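Local coordinates for protein acetyltransferase (Bacillus cereus, PDB 1Y9W) that probably transfers an acyl group, likely acetyl from acetyl-CoA, to an acceptor not yet identified, at residues Lys20-Gln23 with Tyr24-Ile28. Residues are numbered along the deposited sequence; the frame is centred on the assembly and turned at random.
Sequences KVIQ and YNMSI
Val21 and Asn25 sit one helical turn apart, side by side and pointing the same way. CG1 of Val21 lies 3.8 Å from ND2 of Asn25, so a methyl group runs alongside the amide. Asn25 has CG beside its own backbone N (chi1 -71°), which swings the amide back over the preceding turn. Its CG comes within 3.0 Å of Val21 O, but the amide makes no hydrogen bond to that carbonyl. Val21 O instead accepts the backbone N-H of Asn25. The amide is held from outside: Asn25 OD1 accepts a bond from Gln108 of the second subunit, and Phe107 of that subunit packs on Asn25. Trp70 of the same neighbour packs on Val21.

On another side of the helix, CG2 of Ile22 meets CG of Met26 at 4.3 Å, a loose apolar contact. Met26 N bonds to Ile22 O at 2.9 Å. Ser27 N bonds to Gln23 O, also at 2.9 Å. Ser27 OG turns back to donate to Tyr24 O, modelled at 2.5 Å, a doubtful length. The backbone i to i+4 bonds, such as Met26 N to Ile22 O, mark the last turns of alpha-helix 11-27, whose Val21 and Asn25 side chains face the second subunit in the dimer of this GNAT-family protein.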
ATOM      1  N   LYS A  20      -8.700  14.083   4.681  1.00 27.16           N
ATOM      2  CA  LYS A  20      -8.060  15.270   5.224  1.00 28.00           C
ATOM      3  C   LYS A  20      -6.562  15.162   4.926  1.00 27.21           C
ATOM      4  O   LYS A  20      -5.908  16.164   4.638  1.00 27.19           O
ATOM      5  CB  LYS A  20      -8.316  15.360   6.723  1.00 29.00           C
ATOM      6  CG  LYS A  20      -9.780  15.583   7.076  1.00 33.13           C
ATOM      7  CD  LYS A  20     -10.120  17.061   7.196  1.00 35.58           C
ATOM      8  CE  LYS A  20      -9.936  17.808   5.892  1.00 38.12           C
ATOM      9  NZ  LYS A  20     -10.100  19.279   6.099  1.00 39.09           N
ATOM     10  N   VAL A  21      -6.028  13.941   4.980  1.00 26.50           N
ATOM     11  CA  VAL A  21      -4.614  13.702   4.686  1.00 27.37           C
ATOM     12  C   VAL A  21      -4.318  13.929   3.207  1.00 28.60           C
ATOM     13  O   VAL A  21      -3.282  14.493   2.851  1.00 28.13           O
ATOM     14  CB  VAL A  21      -4.183  12.257   5.022  1.00 27.29           C
ATOM     15  CG1 VAL A  21      -2.817  11.986   4.443  1.00 25.46           C
ATOM     16  CG2 VAL A  21      -4.149  12.055   6.521  1.00 26.88           C
ATOM     17  N   ILE A  22      -5.222  13.473   2.344  1.00 29.59           N
ATOM     18  CA  ILE A  22      -5.045  13.644   0.903  1.00 29.43           C
ATOM     19  C   ILE A  22      -5.177  15.130   0.539  1.00 30.88           C
ATOM     20  O   ILE A  22      -4.408  15.664  -0.273  1.00 29.50           O
ATOM     21  CB  ILE A  22      -6.099  12.823   0.118  1.00 29.60           C
ATOM     22  CG1 ILE A  22      -5.959  11.336   0.466  1.00 29.29           C
ATOM     23  CG2 ILE A  22      -5.924  13.039  -1.382  1.00 28.56           C
ATOM     24  CD1 ILE A  22      -6.987  10.444  -0.211  1.00 28.15           C
ATOM     25  N   GLN A  23      -6.158  15.788   1.155  1.00 31.59           N
ATOM     26  CA  GLN A  23      -6.403  17.203   0.926  1.00 33.19           C
ATOM     27  C   GLN A  23      -5.157  18.012   1.278  1.00 33.49           C
ATOM     28  O   GLN A  23      -4.714  18.852   0.493  1.00 32.45           O
ATOM     29  CB  GLN A  23      -7.592  17.664   1.772  1.00 34.71           C
ATOM     30  CG  GLN A  23      -7.665  19.167   1.977  1.00 38.73           C
ATOM     31  CD  GLN A  23      -8.844  19.582   2.837  1.00 40.58           C
ATOM     32  OE1 GLN A  23      -9.985  19.601   2.375  1.00 43.98           O
ATOM     33  NE2 GLN A  23      -8.574  19.910   4.097  1.00 40.25           N
ATOM     34  N   TYR A  24      -4.597  17.747   2.459  1.00 33.82           N
ATOM     35  CA  TYR A  24      -3.394  18.436   2.932  1.00 33.54           C
ATOM     36  C   TYR A  24      -2.217  18.165   2.004  1.00 32.48           C
ATOM     37  O   TYR A  24      -1.467  19.075   1.668  1.00 32.40           O
ATOM     38  CB  TYR A  24      -3.051  17.988   4.358  1.00 36.21           C
ATOM     39  CG  TYR A  24      -1.746  18.544   4.907  1.00 38.65           C
ATOM     40  CD1 TYR A  24      -1.593  19.908   5.180  1.00 40.33           C
ATOM     41  CD2 TYR A  24      -0.659  17.702   5.151  1.00 40.23           C
ATOM     42  CE1 TYR A  24      -0.381  20.422   5.688  1.00 40.14           C
ATOM     43  CE2 TYR A  24       0.552  18.203   5.654  1.00 41.27           C
ATOM     44  CZ  TYR A  24       0.684  19.561   5.920  1.00 40.50           C
ATOM     45  OH  TYR A  24       1.880  20.040   6.421  1.00 39.48           O
ATOM     46  N   ASN A  25      -2.052  16.911   1.597  1.00 32.41           N
ATOM     47  CA  ASN A  25      -0.963  16.555   0.691  1.00 32.79           C
ATOM     48  C   ASN A  25      -1.079  17.396  -0.577  1.00 32.60           C
ATOM     49  O   ASN A  25      -0.132  18.067  -0.989  1.00 31.03           O
ATOM     50  CB  ASN A  25      -1.025  15.068   0.307  1.00 34.95           C
ATOM     51  CG  ASN A  25      -0.651  14.137   1.457  1.00 36.24           C
ATOM     52  OD1 ASN A  25      -0.159  14.575   2.502  1.00 36.75           O
ATOM     53  ND2 ASN A  25      -0.875  12.840   1.259  1.00 36.29           N
ATOM     54  N   MET A  26      -2.256  17.352  -1.189  1.00 31.62           N
ATOM     55  CA  MET A  26      -2.498  18.097  -2.414  1.00 31.63           C
ATOM     56  C   MET A  26      -2.230  19.584  -2.237  1.00 31.63           C
ATOM     57  O   MET A  26      -1.732  20.244  -3.148  1.00 30.92           O
ATOM     58  CB  MET A  26      -3.944  17.891  -2.878  1.00 30.62           C
ATOM     59  CG  MET A  26      -4.258  16.481  -3.343  1.00 29.07           C
ATOM     60  SD  MET A  26      -3.217  15.982  -4.716  1.00 27.55           S
ATOM     61  CE  MET A  26      -2.015  15.031  -3.885  1.00 24.57           C
ATOM     62  N   SER A  27      -2.561  20.103  -1.059  1.00 32.36           N
ATOM     63  CA  SER A  27      -2.385  21.520  -0.774  1.00 33.18           C
ATOM     64  C   SER A  27      -0.930  21.971  -0.708  1.00 34.53           C
ATOM     65  O   SER A  27      -0.640  23.160  -0.844  1.00 34.54           O
ATOM     66  CB  SER A  27      -3.088  21.890   0.536  1.00 33.74           C
ATOM     67  OG  SER A  27      -2.420  21.345   1.655  1.00 35.86           O
ATOM     68  N   ILE A  28      -0.008  21.040  -0.499  1.00 35.27           N
ATOM     69  CA  ILE A  28       1.393  21.427  -0.430  1.00 35.64           C
ATOM     70  C   ILE A  28       2.236  20.891  -1.589  1.00 35.29           C
ATOM     71  O   ILE A  28       3.464  20.949  -1.552  1.00 36.94           O
ATOM     72  CB  ILE A  28       2.019  21.002   0.923  1.00 37.21           C
ATOM     73  CG1 ILE A  28       2.036  19.479   1.055  1.00 36.51           C
ATOM     74  CG2 ILE A  28       1.218  21.617   2.076  1.00 38.10           C
ATOM     75  CD1 ILE A  28       2.639  19.001   2.367  1.00 36.15           C
TER